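Local coordinates for protein starch synthase I (Hordeum vulgare, PDB 4HLN) that belongs to the plant starch synthases, two-domain proteins of the GT-B fold in which two Rossmann-like halves face each other across a cleft, at residues A[162-167]-A[211-216]; A[180-185]-A[197-202]. One frame throughout, in Å; residues are numbered along the deposited sequence.

Contact 1 (A[162-167]-A[211-216]); sequences MVVMPR and VFVDHP
Arg167 and Asp214 both send CG anti to the backbone N (chi1 -174° and -162°), and the arginine then runs extended to NE, which carries its guanidinium to the aspartate. They lie where two neighbouring parallel strands, 160-166 and 208-214, run out in the Rossmann-like sheet of the N-terminal half. The 43 residues between the segments contain no helix, so the two strands are not joined by a classical beta-alpha-beta crossover. The backbone ladder steps from Val211 N on Val163 O to Met165 N on Val211 O, then to Val213 N on Met165 O (2.7 Å) and Arg167 N on Val213 O. On one face of the pair CG1 of Val164 packs against CG2 of Val213 at 3.6 Å, and helix 235-252 covers both valines. On the other face Met165 and Phe212 run alongside each other in the same direction; Met165 SD makes an oblique Met-aromatic contact with the ring, and a bend at chi3 brings CE to 3.4 Å from Phe212 CE1. Tyr177 meets that ring edge-to-face. His219 holds Asp214 OD1 as well; in the salt bridge this oxygen lies at the guanidinium edge, carboxylate and guanidinium planes 71° apart, and the hydrogen bond from Arg167 NH1 is weak at 2.8 Å.

Contact 2 (A[180-185]-A[197-202]); sequences ALYTGK and EVTFFH
Phe201 and Tyr182 face each other as a non-hydrogen-bonded pair in an antiparallel beta hairpin made by strands 181-190 and 195-205, at the margin of the N-terminal Rossmann-like sheet. From CB outward, Phe201 meets the opposite strand atom by atom. Its CB lies 3.6 Å from Leu181 O, and CG comes beneath the CA of Tyr182, whose C-H rests over the ring face, offset toward the rim, as a CH-pi contact. One edge of the ring is turned to the backbone: CD2 is 3.4 Å from Ala180 O, which lies in the ring plane. Further out, CE2 meets Tyr182 CB at 3.5 Å, CZ touches the same CB, and CE1 comes to 4.0 Å from Tyr182 CD1. The two rings are oblique, their planes 49° apart, so they neither stack nor meet edge to face. Tyr182 carries on past its partner and sets CE1 against Thr199 CB, while Gly184 N covers one face of its ring, over the centre, which places the corner of the chain against it.

One step on either side of this pair the backbones bond. His202 N gives to Leu181 O, and the return bond from Leu181 N to His202 O is weak, while Thr183 N gives to Phe200 O in the carbonyl plane at 2.9 Å. His202 points its imidazole away from segment 180-185, and NE2 is taken by Asp209. After Thr183 the chain turns a corner at Gly184, whose positive phi suits glycine, yet Lys185 O still accepts from Phe200 N. The threonine ties this bend together: with chi1 at 62°, OG1 sits between its own N and carbonyl carbon, accepts from Lys185 N in an ST turn, and hydrogen-bonds to Phe200 O at 2.8 Å from above the carbonyl plane, giving that oxygen a second donor.

How the contacts relate
Both contacts belong to one mixed sheet, where strand 208-214 of contact 1 lies next to strand 195-205 of contact 2. The junction is backbone to backbone: Phe212 N reaches Phe201 O and Asp214 N reaches Thr199 O, each at 2.8 Å as a probable hydrogen bond. Contact 1 is buried, a regular parallel ladder with aliphatic packing, a Met-aromatic contact and a salt bridge at its end. Contact 2 is partly exposed; its antiparallel pairing involves an edge strand that bends, and its chemistry is that of an oblique aromatic pair and a threonine hydroxyl. Side chains join them too: Arg167 makes a cation-pi contact with Phe201, and helix 235-252 packs on Val213 and Phe200 alike.

Contact 1 (A[162-167]-A[211-216])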
ATOM      1  N   MET A 162      -8.415  13.951 -10.540  1.00 33.25           N
ATOM      2  CA  MET A 162      -7.400  13.963 -11.583  1.00 36.30           C
ATOM      3  C   MET A 162      -6.241  13.050 -11.198  1.00 39.05           C
ATOM      4  O   MET A 162      -5.875  12.974 -10.030  1.00 37.97           O
ATOM      5  CB  MET A 162      -6.906  15.393 -11.824  1.00 26.51           C
ATOM      6  CG  MET A 162      -5.774  15.501 -12.856  1.00 36.88           C
ATOM      7  SD  MET A 162      -5.190  17.188 -13.211  1.00 48.69           S
ATOM      8  CE  MET A 162      -6.717  17.978 -13.691  1.00 41.28           C
ATOM      9  N   VAL A 163      -5.680  12.335 -12.166  1.00 36.69           N
ATOM     10  CA  VAL A 163      -4.410  11.655 -11.919  1.00 34.02           C
ATOM     11  C   VAL A 163      -3.389  12.068 -12.943  1.00 35.46           C
ATOM     12  O   VAL A 163      -3.609  11.898 -14.145  1.00 35.45           O
ATOM     13  CB  VAL A 163      -4.510  10.146 -12.008  1.00 35.79           C
ATOM     14  CG1 VAL A 163      -3.138   9.543 -11.694  1.00 27.30           C
ATOM     15  CG2 VAL A 163      -5.570   9.626 -11.073  1.00 35.96           C
ATOM     16  N   VAL A 164      -2.265  12.587 -12.456  1.00 34.66           N
ATOM     17  CA  VAL A 164      -1.180  13.074 -13.309  1.00 37.85           C
ATOM     18  C   VAL A 164       0.001  12.108 -13.261  1.00 39.33           C
ATOM     19  O   VAL A 164       0.460  11.739 -12.184  1.00 37.11           O
ATOM     20  CB  VAL A 164      -0.713  14.462 -12.855  1.00 31.17           C
ATOM     21  CG1 VAL A 164       0.359  15.021 -13.793  1.00 32.11           C
ATOM     22  CG2 VAL A 164      -1.883  15.386 -12.780  1.00 34.64           C
ATOM     23  N   MET A 165       0.477  11.720 -14.441  1.00 38.54           N
ATOM     24  CA  MET A 165       1.481  10.672 -14.630  1.00 33.61           C
ATOM     25  C   MET A 165       2.337  11.006 -15.819  1.00 37.33           C
ATOM     26  O   MET A 165       1.942  11.781 -16.682  1.00 46.13           O
ATOM     27  CB  MET A 165       0.823   9.363 -15.027  1.00 32.05           C
ATOM     28  CG  MET A 165       0.239   8.557 -13.939  1.00 48.61           C
ATOM     29  SD  MET A 165      -1.040   7.604 -14.759  1.00 62.81           S
ATOM     30  CE  MET A 165      -1.962   8.981 -15.455  1.00 73.10           C
ATOM     31  N   PRO A 166       3.500  10.371 -15.904  1.00 40.97           N
ATOM     32  CA  PRO A 166       4.276  10.519 -17.131  1.00 32.62           C
ATOM     33  C   PRO A 166       3.637   9.716 -18.243  1.00 34.03           C
ATOM     34  O   PRO A 166       3.014   8.686 -18.004  1.00 38.30           O
ATOM     35  CB  PRO A 166       5.634   9.924 -16.758  1.00 35.39           C
ATOM     36  CG  PRO A 166       5.666   9.981 -15.230  1.00 38.64           C
ATOM     37  CD  PRO A 166       4.264   9.703 -14.835  1.00 42.19           C
ATOM     38  N   ARG A 167       3.776  10.203 -19.462  1.00 44.62           N
ATOM     39  CA  ARG A 167       3.392   9.427 -20.626  1.00 47.63           C
ATOM     40  C   ARG A 167       4.627   8.613 -21.036  1.00 46.51           C
ATOM     41  O   ARG A 167       5.499   9.088 -21.765  1.00 39.48           O
ATOM     42  CB  ARG A 167       2.929  10.370 -21.733  1.00 43.00           C
ATOM     43  CG  ARG A 167       2.355   9.721 -22.964  1.00 40.50           C
ATOM     44  CD  ARG A 167       1.541  10.765 -23.707  1.00 49.15           C
ATOM     45  NE  ARG A 167       1.160  10.376 -25.057  1.00 57.66           N
ATOM     46  CZ  ARG A 167       1.855  10.690 -26.149  1.00 57.97           C
ATOM     47  NH1 ARG A 167       2.977  11.396 -26.055  1.00 52.46           N
ATOM     48  NH2 ARG A 167       1.424  10.298 -27.340  1.00 47.60           N
ATOM     49  N   VAL A 211      -4.400  12.450 -16.739  1.00 32.51           N
ATOM     50  CA  VAL A 211      -3.576  13.455 -17.391  1.00 37.44           C
ATOM     51  C   VAL A 211      -2.142  12.962 -17.510  1.00 42.85           C
ATOM     52  O   VAL A 211      -1.530  12.550 -16.526  1.00 44.68           O
ATOM     53  CB  VAL A 211      -3.570  14.762 -16.598  1.00 37.65           C
ATOM     54  CG1 VAL A 211      -2.561  15.749 -17.192  1.00 32.83           C
ATOM     55  CG2 VAL A 211      -4.962  15.346 -16.551  1.00 34.78           C
ATOM     56  N   PHE A 212      -1.607  13.028 -18.720  1.00 50.27           N
ATOM     57  CA  PHE A 212      -0.291  12.488 -19.006  1.00 44.78           C
ATOM     58  C   PHE A 212       0.661  13.576 -19.373  1.00 40.11           C
ATOM     59  O   PHE A 212       0.370  14.406 -20.231  1.00 47.36           O
ATOM     60  CB  PHE A 212      -0.385  11.507 -20.149  1.00 34.63           C
ATOM     61  CG  PHE A 212      -1.213  10.347 -19.826  1.00 39.87           C
ATOM     62  CD1 PHE A 212      -0.681   9.296 -19.085  1.00 42.44           C
ATOM     63  CD2 PHE A 212      -2.543  10.305 -20.213  1.00 40.78           C
ATOM     64  CE1 PHE A 212      -1.464   8.195 -18.761  1.00 41.92           C
ATOM     65  CE2 PHE A 212      -3.337   9.208 -19.893  1.00 40.77           C
ATOM     66  CZ  PHE A 212      -2.801   8.155 -19.162  1.00 32.47           C
ATOM     67  N   VAL A 213       1.808  13.561 -18.712  1.00 36.17           N
ATOM     68  CA  VAL A 213       2.827  14.568 -18.934  1.00 38.96           C
ATOM     69  C   VAL A 213       3.829  14.019 -19.937  1.00 42.39           C
ATOM     70  O   VAL A 213       4.418  12.963 -19.713  1.00 39.79           O
ATOM     71  CB  VAL A 213       3.492  14.948 -17.620  1.00 33.30           C
ATOM     72  CG1 VAL A 213       4.592  15.981 -17.843  1.00 32.58           C
ATOM     73  CG2 VAL A 213       2.434  15.497 -16.684  1.00 33.50           C
ATOM     74  N   ASP A 214       3.995  14.720 -21.058  1.00 40.49           N
ATOM     75  CA  ASP A 214       4.858  14.230 -22.124  1.00 47.53           C
ATOM     76  C   ASP A 214       6.199  14.958 -22.266  1.00 49.26           C
ATOM     77  O   ASP A 214       6.262  16.192 -22.411  1.00 43.54           O
ATOM     78  CB  ASP A 214       4.132  14.211 -23.468  1.00 54.45           C
ATOM     79  CG  ASP A 214       4.830  13.315 -24.490  1.00 72.91           C
ATOM     80  OD1 ASP A 214       4.980  12.101 -24.207  1.00 77.36           O
ATOM     81  OD2 ASP A 214       5.242  13.821 -25.562  1.00 73.11           O
ATOM     82  N   HIS A 215       7.261  14.158 -22.234  1.00 35.57           N
ATOM     83  CA  HIS A 215       8.619  14.619 -22.483  1.00 33.87           C
ATOM     84  C   HIS A 215       9.397  13.439 -23.081  1.00 45.72           C
ATOM     85  O   HIS A 215       9.119  12.275 -22.777  1.00 46.05           O
ATOM     86  CB  HIS A 215       9.265  15.108 -21.178  1.00 32.41           C
ATOM     87  CG  HIS A 215      10.606  15.737 -21.370  1.00 46.86           C
ATOM     88  ND1 HIS A 215      11.762  14.997 -21.515  1.00 53.30           N
ATOM     89  CD2 HIS A 215      10.976  17.038 -21.461  1.00 42.19           C
ATOM     90  CE1 HIS A 215      12.785  15.816 -21.687  1.00 56.61           C
ATOM     91  NE2 HIS A 215      12.338  17.061 -21.651  1.00 46.43           N
ATOM     92  N   PRO A 216      10.366  13.729 -23.956  1.00 48.94           N
ATOM     93  CA  PRO A 216      11.174  12.666 -24.582  1.00 46.19           C
ATOM     94  C   PRO A 216      11.773  11.646 -23.584  1.00 43.79           C
ATOM     95  O   PRO A 216      11.789  10.442 -23.866  1.00 41.60           O
ATOM     96  CB  PRO A 216      12.285  13.446 -25.285  1.00 37.15           C
ATOM     97  CG  PRO A 216      11.671  14.824 -25.545  1.00 32.22           C
ATOM     98  CD  PRO A 216      10.715  15.084 -24.429  1.00 32.83           C
TER

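Contact 2 (A[180-185]-A[197-202])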
ATOM      1  N   ALA A 180      -5.504   8.598 -25.134  1.00 53.83           N
ATOM      2  CA  ALA A 180      -5.086   9.778 -24.400  1.00 42.21           C
ATOM      3  C   ALA A 180      -4.709  10.860 -25.397  1.00 57.46           C
ATOM      4  O   ALA A 180      -3.586  10.871 -25.903  1.00 56.24           O
ATOM      5  CB  ALA A 180      -3.900   9.456 -23.528  1.00 39.24           C
ATOM      6  N   LEU A 181      -5.635  11.781 -25.661  1.00 52.43           N
ATOM      7  CA  LEU A 181      -5.427  12.813 -26.674  1.00 44.20           C
ATOM      8  C   LEU A 181      -4.678  14.058 -26.191  1.00 49.36           C
ATOM      9  O   LEU A 181      -4.763  14.436 -25.019  1.00 45.58           O
ATOM     10  CB  LEU A 181      -6.756  13.222 -27.274  1.00 36.36           C
ATOM     11  CG  LEU A 181      -7.597  12.039 -27.733  1.00 51.42           C
ATOM     12  CD1 LEU A 181      -8.845  12.553 -28.414  1.00 34.77           C
ATOM     13  CD2 LEU A 181      -6.803  11.101 -28.658  1.00 48.15           C
ATOM     14  N   TYR A 182      -3.949  14.686 -27.118  1.00 40.86           N
ATOM     15  CA  TYR A 182      -3.204  15.901 -26.837  1.00 43.72           C
ATOM     16  C   TYR A 182      -4.178  17.027 -26.507  1.00 47.92           C
ATOM     17  O   TYR A 182      -5.159  17.205 -27.203  1.00 44.14           O
ATOM     18  CB  TYR A 182      -2.344  16.280 -28.036  1.00 39.07           C
ATOM     19  CG  TYR A 182      -1.655  17.620 -27.915  1.00 51.08           C
ATOM     20  CD1 TYR A 182      -0.820  17.902 -26.835  1.00 53.84           C
ATOM     21  CD2 TYR A 182      -1.818  18.596 -28.891  1.00 42.16           C
ATOM     22  CE1 TYR A 182      -0.181  19.121 -26.719  1.00 48.78           C
ATOM     23  CE2 TYR A 182      -1.175  19.812 -28.792  1.00 38.33           C
ATOM     24  CZ  TYR A 182      -0.365  20.075 -27.701  1.00 47.33           C
ATOM     25  OH  TYR A 182       0.265  21.295 -27.604  1.00 43.58           O
ATOM     26  N   THR A 183      -3.898  17.777 -25.444  1.00 44.11           N
ATOM     27  CA  THR A 183      -4.817  18.788 -24.945  1.00 40.79           C
ATOM     28  C   THR A 183      -4.589  20.133 -25.609  1.00 40.12           C
ATOM     29  O   THR A 183      -5.367  21.052 -25.419  1.00 36.94           O
ATOM     30  CB  THR A 183      -4.630  19.024 -23.430  1.00 42.42           C
ATOM     31  OG1 THR A 183      -3.302  19.514 -23.177  1.00 40.38           O
ATOM     32  CG2 THR A 183      -4.879  17.742 -22.644  1.00 33.43           C
ATOM     33  N   GLY A 184      -3.511  20.271 -26.368  1.00 39.07           N
ATOM     34  CA  GLY A 184      -3.173  21.578 -26.889  1.00 33.12           C
ATOM     35  C   GLY A 184      -2.418  22.448 -25.891  1.00 50.95           C
ATOM     36  O   GLY A 184      -2.088  23.589 -26.191  1.00 44.76           O
ATOM     37  N   LYS A 185      -2.122  21.917 -24.709  1.00 54.46           N
ATOM     38  CA  LYS A 185      -1.449  22.711 -23.688  1.00 32.39           C
ATOM     39  C   LYS A 185      -0.023  22.258 -23.427  1.00 45.73           C
ATOM     40  O   LYS A 185       0.260  21.061 -23.313  1.00 56.28           O
ATOM     41  CB  LYS A 185      -2.253  22.667 -22.404  1.00 36.88           C
ATOM     42  CG  LYS A 185      -3.590  23.342 -22.534  1.00 48.86           C
ATOM     43  CD  LYS A 185      -3.437  24.850 -22.547  1.00 59.65           C
ATOM     44  CE  LYS A 185      -4.755  25.523 -22.888  1.00 73.51           C
ATOM     45  NZ  LYS A 185      -4.712  26.975 -22.567  1.00 81.65           N
ATOM     46  N   GLU A 197      10.343  21.854 -21.998  1.00 40.97           N
ATOM     47  CA  GLU A 197       8.920  21.876 -22.263  1.00 43.66           C
ATOM     48  C   GLU A 197       8.313  20.507 -22.094  1.00 46.66           C
ATOM     49  O   GLU A 197       8.878  19.511 -22.550  1.00 45.97           O
ATOM     50  CB  GLU A 197       8.646  22.362 -23.673  1.00 42.58           C
ATOM     51  CG  GLU A 197       7.183  22.336 -24.023  1.00 62.66           C
ATOM     52  CD  GLU A 197       6.926  22.843 -25.421  1.00 73.90           C
ATOM     53  OE1 GLU A 197       7.502  23.900 -25.778  1.00 73.97           O
ATOM     54  OE2 GLU A 197       6.166  22.177 -26.160  1.00 73.33           O
ATOM     55  N   VAL A 198       7.161  20.473 -21.433  1.00 41.59           N
ATOM     56  CA  VAL A 198       6.324  19.288 -21.383  1.00 34.38           C
ATOM     57  C   VAL A 198       4.969  19.628 -22.014  1.00 45.44           C
ATOM     58  O   VAL A 198       4.596  20.804 -22.111  1.00 46.57           O
ATOM     59  CB  VAL A 198       6.129  18.787 -19.929  1.00 40.78           C
ATOM     60  CG1 VAL A 198       7.481  18.500 -19.281  1.00 43.27           C
ATOM     61  CG2 VAL A 198       5.388  19.820 -19.110  1.00 42.53           C
ATOM     62  N   THR A 199       4.244  18.606 -22.464  1.00 40.58           N
ATOM     63  CA  THR A 199       2.902  18.813 -22.986  1.00 48.36           C
ATOM     64  C   THR A 199       1.941  17.880 -22.261  1.00 50.25           C
ATOM     65  O   THR A 199       2.365  16.963 -21.569  1.00 53.01           O
ATOM     66  CB  THR A 199       2.822  18.598 -24.509  1.00 48.82           C
ATOM     67  OG1 THR A 199       3.196  17.254 -24.816  1.00 55.65           O
ATOM     68  CG2 THR A 199       3.758  19.563 -25.241  1.00 36.25           C
ATOM     69  N   PHE A 200       0.647  18.125 -22.397  1.00 44.11           N
ATOM     70  CA  PHE A 200      -0.323  17.356 -21.644  1.00 41.26           C
ATOM     71  C   PHE A 200      -1.248  16.602 -22.569  1.00 44.03           C
ATOM     72  O   PHE A 200      -1.816  17.176 -23.506  1.00 42.38           O
ATOM     73  CB  PHE A 200      -1.160  18.269 -20.746  1.00 42.52           C
ATOM     74  CG  PHE A 200      -0.367  18.993 -19.703  1.00 43.49           C
ATOM     75  CD1 PHE A 200      -0.315  18.519 -18.397  1.00 40.21           C
ATOM     76  CD2 PHE A 200       0.314  20.159 -20.017  1.00 49.18           C
ATOM     77  CE1 PHE A 200       0.404  19.189 -17.423  1.00 43.57           C
ATOM     78  CE2 PHE A 200       1.043  20.839 -19.045  1.00 57.57           C
ATOM     79  CZ  PHE A 200       1.087  20.352 -17.747  1.00 54.30           C
ATOM     80  N   PHE A 201      -1.395  15.312 -22.284  1.00 45.85           N
ATOM     81  CA  PHE A 201      -2.356  14.463 -22.963  1.00 45.37           C
ATOM     82  C   PHE A 201      -3.395  14.079 -21.937  1.00 45.50           C
ATOM     83  O   PHE A 201      -3.121  14.120 -20.743  1.00 48.15           O
ATOM     84  CB  PHE A 201      -1.662  13.242 -23.566  1.00 35.06           C
ATOM     85  CG  PHE A 201      -0.788  13.584 -24.733  1.00 39.64           C
ATOM     86  CD1 PHE A 201       0.365  14.338 -24.553  1.00 36.58           C
ATOM     87  CD2 PHE A 201      -1.134  13.188 -26.018  1.00 38.31           C
ATOM     88  CE1 PHE A 201       1.174  14.684 -25.635  1.00 40.34           C
ATOM     89  CE2 PHE A 201      -0.339  13.530 -27.111  1.00 35.45           C
ATOM     90  CZ  PHE A 201       0.819  14.285 -26.919  1.00 41.39           C
ATOM     91  N   HIS A 202      -4.597  13.744 -22.380  1.00 43.51           N
ATOM     92  CA  HIS A 202      -5.668  13.531 -21.419  1.00 43.90           C
ATOM     93  C   HIS A 202      -6.678  12.494 -21.842  1.00 41.12           C
ATOM     94  O   HIS A 202      -7.031  12.394 -23.001  1.00 43.26           O
ATOM     95  CB  HIS A 202      -6.403  14.845 -21.104  1.00 42.31           C
ATOM     96  CG  HIS A 202      -7.722  14.640 -20.427  1.00 49.67           C
ATOM     97  ND1 HIS A 202      -8.926  14.839 -21.067  1.00 42.96           N
ATOM     98  CD2 HIS A 202      -8.026  14.209 -19.179  1.00 60.24           C
ATOM     99  CE1 HIS A 202      -9.916  14.553 -20.237  1.00 41.74           C
ATOM    100  NE2 HIS A 202      -9.398  14.170 -19.085  1.00 55.99           N
TER